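Putative NADH dehydrogenase/NAD(P)H nitroreductase (Bacteroides thetaiotaomicron VPI-5482, PDB 3KWK) binds flavin mononucleotide and is probably an FMN-dependent oxidoreductase of the nitroreductase family. Local coordinates at residues Ala41-Pro46 with Trp54-Val59. Residues are numbered along the deposited sequence; the frame is centred on the assembly and turned at random. Where two conformers were deposited one is given.
Sequences AGMSAP and WEFVVV. With FMN (flavin mononucleotide), chain B.
Trp54 and Phe56, on the strand that lines the dimer interface, pack against the end of helix 32-43 and the turn leading to the FMN site. No hydrogen bond joins the two segments. The Trp54 indole packs against the turn, with Met43 CA 3.7 Å above the ring plane, offset toward its rim. With chi1 at 42°, CG sits between the backbone N and the carbonyl carbon, and the indole extends along residues 43-46. The six-membered ring meets the turn: Met43 O is 3.2 Å from Trp54 CZ2, and Ala45 CB is 3.7 Å from Trp54 CZ3. Pro46 O lies at the indole edge, in plane, 3.5 Å from Trp54 CZ3. In the conformer given, Met43 CG touches both aromatic rings, 3.6 Å from Trp54 NE1 and 3.5 Å from Phe56 CE2. Phe56 CZ also comes to 4.0 Å from Gly42 C. Replacing Trp54 by an alanine is likely to open a gap beside Met43 and Ala45 and let the turn shift. Pro46 CB touches FMN O3' at 3.3 Å, while Ala45 O accepts a hydrogen bond from Lys164 of the second subunit, which also binds FMN. Such a flavin site, built by both subunits, is typical of nitroreductase-fold dimers.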
loop_
_atom_site.group_PDB
_atom_site.type_symbol
_atom_site.label_atom_id
_atom_site.label_comp_id
_atom_site.label_asym_id
_atom_site.label_seq_id
_atom_site.Cartn_x
_atom_site.Cartn_y
_atom_site.Cartn_z
ATOM N N ALA A 41 3.336 -3.810 -11.557
ATOM C CA ALA A 41 3.399 -2.883 -10.468
ATOM C C ALA A 41 2.966 -3.546 -9.123
ATOM O O ALA A 41 3.660 -3.452 -8.091
ATOM C CB ALA A 41 2.547 -1.590 -10.733
ATOM N N GLY A 42 1.833 -4.246 -9.173
ATOM C CA GLY A 42 1.348 -4.986 -8.004
ATOM C C GLY A 42 2.393 -5.945 -7.441
ATOM O O GLY A 42 2.609 -5.979 -6.220
HETATM N N MSE A 43 3.042 -6.702 -8.318
HETATM C CA MSE A 43 4.050 -7.682 -7.883
HETATM C C MSE A 43 5.333 -7.036 -7.326
HETATM O O MSE A 43 6.107 -7.723 -6.661
HETATM C CB MSE A 43 4.351 -8.664 -9.007
HETATM C CG MSE A 43 3.220 -9.697 -9.139
HETATM SE SE MSE A 43 3.309 -10.976 -10.570
HETATM C CE MSE A 43 3.762 -9.733 -11.940
ATOM N N SER A 44 5.516 -5.718 -7.514
ATOM C CA SER A 44 6.737 -4.999 -7.041
ATOM C C SER A 44 6.596 -4.531 -5.608
ATOM O O SER A 44 7.543 -3.972 -5.065
ATOM C CB SER A 44 6.994 -3.787 -7.921
ATOM O OG SER A 44 7.137 -4.198 -9.282
ATOM N N ALA A 45 5.449 -4.786 -4.995
ATOM C CA ALA A 45 5.252 -4.446 -3.581
ATOM C C ALA A 45 6.297 -5.069 -2.628
ATOM O O ALA A 45 6.899 -6.133 -2.892
ATOM C CB ALA A 45 3.844 -4.916 -3.122
ATOM N N PRO A 46 6.479 -4.427 -1.457
ATOM C CA PRO A 46 7.261 -5.071 -0.415
ATOM C C PRO A 46 6.442 -6.273 0.107
ATOM O O PRO A 46 5.238 -6.353 -0.167
ATOM C CB PRO A 46 7.377 -3.996 0.666
ATOM C CG PRO A 46 6.158 -3.120 0.456
ATOM C CD PRO A 46 5.991 -3.091 -1.043
ATOM N N TRP A 54 0.906 -12.785 -2.957
ATOM C CA TRP A 54 -0.157 -12.282 -3.841
ATOM C C TRP A 54 -0.505 -13.192 -4.998
ATOM O O TRP A 54 0.354 -13.890 -5.541
ATOM C CB TRP A 54 0.176 -10.892 -4.345
ATOM C CG TRP A 54 1.596 -10.740 -4.729
ATOM C CD1 TRP A 54 2.233 -11.352 -5.743
ATOM C CD2 TRP A 54 2.585 -9.985 -4.027
ATOM N NE1 TRP A 54 3.559 -11.006 -5.775
ATOM C CE2 TRP A 54 3.807 -10.190 -4.694
ATOM C CE3 TRP A 54 2.560 -9.176 -2.886
ATOM C CZ2 TRP A 54 4.989 -9.535 -4.304
ATOM C CZ3 TRP A 54 3.724 -8.553 -2.498
ATOM C CH2 TRP A 54 4.921 -8.774 -3.173
ATOM N N GLU A 55 -1.775 -13.180 -5.351
ATOM C CA GLU A 55 -2.345 -13.822 -6.523
ATOM C C GLU A 55 -3.334 -12.840 -7.127
ATOM O O GLU A 55 -4.151 -12.268 -6.392
ATOM C CB GLU A 55 -3.051 -15.146 -6.119
ATOM C CG GLU A 55 -2.138 -16.204 -5.457
ATOM C CD GLU A 55 -1.138 -16.881 -6.397
ATOM O OE1 GLU A 55 -1.248 -16.809 -7.637
ATOM O OE2 GLU A 55 -0.189 -17.486 -5.842
ATOM N N PHE A 56 -3.287 -12.646 -8.458
ATOM C CA PHE A 56 -4.175 -11.686 -9.096
ATOM C C PHE A 56 -5.095 -12.385 -10.079
ATOM O O PHE A 56 -4.639 -13.178 -10.915
ATOM C CB PHE A 56 -3.356 -10.640 -9.860
ATOM C CG PHE A 56 -2.326 -9.962 -8.993
ATOM C CD1 PHE A 56 -2.691 -8.886 -8.193
ATOM C CD2 PHE A 56 -1.034 -10.449 -8.910
ATOM C CE1 PHE A 56 -1.761 -8.271 -7.364
ATOM C CE2 PHE A 56 -0.115 -9.860 -8.071
ATOM C CZ PHE A 56 -0.469 -8.775 -7.309
ATOM N N VAL A 57 -6.385 -12.096 -9.989
ATOM C CA VAL A 57 -7.351 -12.624 -10.974
ATOM C C VAL A 57 -7.776 -11.423 -11.817
ATOM O O VAL A 57 -8.353 -10.480 -11.317
ATOM C CB VAL A 57 -8.550 -13.334 -10.350
ATOM C CG1 VAL A 57 -9.486 -13.962 -11.402
ATOM C CG2 VAL A 57 -8.116 -14.404 -9.338
ATOM N N VAL A 58 -7.482 -11.497 -13.108
ATOM C CA VAL A 58 -7.898 -10.484 -14.064
ATOM C C VAL A 58 -9.222 -10.933 -14.629
ATOM O O VAL A 58 -9.278 -11.973 -15.259
ATOM C CB VAL A 58 -6.872 -10.337 -15.214
ATOM C CG1 VAL A 58 -7.408 -9.286 -16.229
ATOM C CG2 VAL A 58 -5.479 -10.019 -14.616
ATOM N N VAL A 59 -10.290 -10.185 -14.366
ATOM C CA VAL A 59 -11.628 -10.593 -14.766
ATOM C C VAL A 59 -12.078 -9.709 -15.943
ATOM O O VAL A 59 -12.210 -8.487 -15.789
ATOM C CB VAL A 59 -12.658 -10.508 -13.627
ATOM C CG1 VAL A 59 -14.058 -10.920 -14.120
ATOM C CG2 VAL A 59 -12.244 -11.426 -12.417
HETATM N N1 FMN B . 12.031 -5.953 6.826
HETATM C C2 FMN B . 12.761 -5.925 7.978
HETATM O O2 FMN B . 13.987 -5.722 7.911
HETATM N N3 FMN B . 12.151 -6.133 9.205
HETATM C C4 FMN B . 10.801 -6.383 9.329
HETATM O O4 FMN B . 10.283 -6.556 10.476
HETATM C C4A FMN B . 10.059 -6.414 8.146
HETATM N N5 FMN B . 8.697 -6.683 8.184
HETATM C C5A FMN B . 7.933 -6.527 7.060
HETATM C C6 FMN B . 6.539 -6.645 7.166
HETATM C C7 FMN B . 5.763 -6.435 6.036
HETATM C C7M FMN B . 4.229 -6.541 6.090
HETATM C C8 FMN B . 6.330 -6.122 4.816
HETATM C C8M FMN B . 5.427 -5.901 3.628
HETATM C C9 FMN B . 7.707 -6.024 4.712
HETATM C C9A FMN B . 8.522 -6.222 5.837
HETATM N N10 FMN B . 9.916 -6.158 5.758
HETATM C C10 FMN B . 10.660 -6.187 6.903
HETATM C "C1'" FMN B . 10.569 -5.872 4.457
HETATM C "C2'" FMN B . 10.611 -7.123 3.584
HETATM O "O2'" FMN B . 11.567 -8.065 4.081
HETATM C "C3'" FMN B . 10.871 -6.769 2.104
HETATM O "O3'" FMN B . 9.789 -6.000 1.581
HETATM C "C4'" FMN B . 11.033 -8.033 1.213
HETATM O "O4'" FMN B . 12.236 -8.718 1.587
HETATM C "C5'" FMN B . 11.046 -7.712 -0.284
HETATM O "O5'" FMN B . 12.166 -6.857 -0.491
HETATM P P FMN B . 11.984 -5.373 -1.144
HETATM O O1P FMN B . 11.161 -4.519 -0.161
HETATM O O2P FMN B . 13.464 -4.941 -1.233
HETATM O O3P FMN B . 11.300 -5.481 -2.492
#